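Local coordinates for mannuronan C5-epimerase (PDB 4NK6), which converts beta-D-mannuronate residues of the polymer to alpha-L-guluronate during alginate synthesis and helps shield the new chain from degradation in the periplasm, at residues A75-R80 with D180-F185. Residues are numbered along the deposited sequence; the frame is centred on the assembly and turned at random.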
loop_
_atom_site.group_PDB
_atom_site.type_symbol
_atom_site.label_atom_id
_atom_site.label_comp_id
_atom_site.label_asym_id
_atom_site.label_seq_id
_atom_site.Cartn_x
_atom_site.Cartn_y
_atom_site.Cartn_z
ATOM N N ALA A 75 2.655 6.165 27.847
ATOM C CA ALA A 75 3.192 5.155 28.758
ATOM C C ALA A 75 3.870 3.981 28.048
ATOM O O ALA A 75 4.952 3.563 28.441
ATOM C CB ALA A 75 2.100 4.652 29.720
ATOM N N GLU A 76 3.248 3.462 26.994
ATOM C CA GLU A 76 3.842 2.338 26.281
ATOM C C GLU A 76 5.215 2.715 25.701
ATOM O O GLU A 76 6.107 1.870 25.602
ATOM C CB GLU A 76 2.894 1.783 25.196
ATOM C CG GLU A 76 2.635 2.733 24.033
ATOM C CD GLU A 76 1.782 2.109 22.926
ATOM O OE1 GLU A 76 2.249 1.156 22.273
ATOM O OE2 GLU A 76 0.645 2.576 22.708
ATOM N N TRP A 77 5.390 3.988 25.349
ATOM C CA TRP A 77 6.663 4.460 24.800
ATOM C C TRP A 77 7.699 4.691 25.902
ATOM O O TRP A 77 8.898 4.452 25.708
ATOM C CB TRP A 77 6.446 5.713 23.939
ATOM C CG TRP A 77 5.395 5.447 22.918
ATOM C CD1 TRP A 77 4.086 5.848 22.956
ATOM C CD2 TRP A 77 5.538 4.646 21.740
ATOM N NE1 TRP A 77 3.412 5.360 21.857
ATOM C CE2 TRP A 77 4.279 4.617 21.097
ATOM C CE3 TRP A 77 6.613 3.961 21.155
ATOM C CZ2 TRP A 77 4.069 3.937 19.894
ATOM C CZ3 TRP A 77 6.399 3.278 19.962
ATOM C CH2 TRP A 77 5.138 3.272 19.346
ATOM N N VAL A 78 7.232 5.148 27.058
ATOM C CA VAL A 78 8.082 5.243 28.240
ATOM C C VAL A 78 8.672 3.871 28.583
ATOM O O VAL A 78 9.853 3.753 28.892
ATOM C CB VAL A 78 7.300 5.798 29.446
ATOM C CG1 VAL A 78 8.111 5.666 30.740
ATOM C CG2 VAL A 78 6.939 7.260 29.198
ATOM N N VAL A 79 7.849 2.834 28.491
ATOM C CA VAL A 79 8.279 1.477 28.813
ATOM C C VAL A 79 9.353 0.985 27.839
ATOM O O VAL A 79 10.371 0.437 28.254
ATOM C CB VAL A 79 7.077 0.507 28.840
ATOM C CG1 VAL A 79 7.545 -0.953 28.917
ATOM C CG2 VAL A 79 6.165 0.852 30.012
ATOM N N ARG A 80 9.130 1.202 26.548
ATOM C CA ARG A 80 10.098 0.797 25.535
ATOM C C ARG A 80 11.456 1.493 25.687
ATOM O O ARG A 80 12.494 0.840 25.625
ATOM C CB ARG A 80 9.526 0.994 24.123
ATOM C CG ARG A 80 8.314 0.125 23.871
ATOM C CD ARG A 80 7.843 0.112 22.409
ATOM N NE ARG A 80 6.675 -0.761 22.310
ATOM C CZ ARG A 80 5.420 -0.332 22.222
ATOM N NH1 ARG A 80 5.157 0.971 22.156
ATOM N NH2 ARG A 80 4.428 -1.206 22.184
ATOM N N ASP A 180 -1.242 -7.565 17.645
ATOM C CA ASP A 180 -1.070 -6.387 18.497
ATOM C C ASP A 180 0.347 -6.160 19.022
ATOM O O ASP A 180 0.581 -5.226 19.775
ATOM C CB ASP A 180 -2.059 -6.425 19.671
ATOM C CG ASP A 180 -3.511 -6.365 19.212
ATOM O OD1 ASP A 180 -3.807 -5.674 18.219
ATOM O OD2 ASP A 180 -4.356 -7.017 19.842
ATOM N N GLU A 181 1.288 -7.012 18.640
ATOM C CA GLU A 181 2.665 -6.831 19.073
ATOM C C GLU A 181 3.304 -5.725 18.240
ATOM O O GLU A 181 3.310 -5.805 17.016
ATOM C CB GLU A 181 3.450 -8.134 18.900
ATOM C CG GLU A 181 4.936 -8.009 19.192
ATOM C CD GLU A 181 5.688 -9.304 18.956
ATOM O OE1 GLU A 181 5.358 -10.037 17.997
ATOM O OE2 GLU A 181 6.616 -9.590 19.734
ATOM N N PHE A 182 3.831 -4.698 18.899
ATOM C CA PHE A 182 4.469 -3.595 18.185
ATOM C C PHE A 182 5.589 -4.094 17.268
ATOM O O PHE A 182 6.419 -4.911 17.678
ATOM C CB PHE A 182 5.047 -2.556 19.171
ATOM C CG PHE A 182 6.026 -1.600 18.520
ATOM C CD1 PHE A 182 5.578 -0.433 17.919
ATOM C CD2 PHE A 182 7.389 -1.890 18.475
ATOM C CE1 PHE A 182 6.469 0.438 17.293
ATOM C CE2 PHE A 182 8.283 -1.028 17.840
ATOM C CZ PHE A 182 7.818 0.141 17.252
ATOM N N ARG A 183 5.605 -3.610 16.026
ATOM C CA ARG A 183 6.756 -3.780 15.149
ATOM C C ARG A 183 7.035 -2.438 14.489
ATOM O O ARG A 183 6.102 -1.701 14.166
ATOM C CB ARG A 183 6.516 -4.874 14.090
ATOM C CG ARG A 183 6.203 -6.249 14.693
ATOM C CD ARG A 183 6.276 -7.371 13.656
ATOM N NE ARG A 183 5.411 -7.126 12.504
ATOM C CZ ARG A 183 5.478 -7.807 11.361
ATOM N NH1 ARG A 183 6.363 -8.789 11.204
ATOM N NH2 ARG A 183 4.657 -7.509 10.370
ATOM N N PRO A 184 8.319 -2.096 14.331
ATOM C CA PRO A 184 8.721 -0.866 13.642
ATOM C C PRO A 184 8.005 -0.690 12.315
ATOM O O PRO A 184 7.547 -1.665 11.727
ATOM C CB PRO A 184 10.216 -1.088 13.409
ATOM C CG PRO A 184 10.637 -1.837 14.665
ATOM C CD PRO A 184 9.474 -2.791 14.927
ATOM N N PHE A 185 7.922 0.551 11.847
ATOM C CA PHE A 185 7.167 0.846 10.645
ATOM C C PHE A 185 7.656 2.161 10.065
ATOM O O PHE A 185 8.439 2.880 10.690
ATOM C CB PHE A 185 5.664 0.930 10.967
ATOM C CG PHE A 185 5.327 1.957 12.021
ATOM C CD1 PHE A 185 5.147 3.291 11.681
ATOM C CD2 PHE A 185 5.191 1.588 13.352
ATOM C CE1 PHE A 185 4.855 4.235 12.646
ATOM C CE2 PHE A 185 4.891 2.528 14.329
ATOM C CZ PHE A 185 4.719 3.848 13.983
#
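Two flat groups of helix 75-81 meet the F182 ring. The R80 guanidinium stacks on the F182 ring, tilted by 30° and shifted toward CB and CG. R80 NH2 comes 3.4 Å from F182 CB, and R80 NE lies near F182 CG. This offset guanidinium-aromatic stack is consistent with some cation-pi character. W77 meets F182 edge-on, in an offset T-shaped pair with planes at 90°. The ring centroids, taken on the six-membered ring of W77, are 5.6 Å apart. The benzo edge of the indole does the touching, with W77 CH2 3.7 Å from F182 CE1. One face of the indole carries E76 CG and R80 NH1, both near its rim.

E76 holds the guanidinium from its edge. R80 NH1 and NH2 both reach one oxygen, E76 OE1, almost in the guanidinium plane. They meet OE1 on its anti side, away from the other carboxylate oxygen. The NH1 bond is a salt bridge of 2.9 Å between R80 NH1 and E76 OE1, the shorter and straighter of the two. Together they fix the rotation of the guanidinium, one turn along the helix from E76. F182 CG is anti to its backbone N (chi1 165°), which carries the ring toward the helix. Beyond the pair, F182 also meets the Y206 ring, and W77 meets F149. Q144 binds the backbone O of F182.

The contact lies away from H274, the probable proton acceptor of the epimerase. A guanidinium-aromatic stack and an edge-to-face pair pack helix 75-81, near one end of the right-handed parallel beta-helix, against the loop leading into strand 186-188.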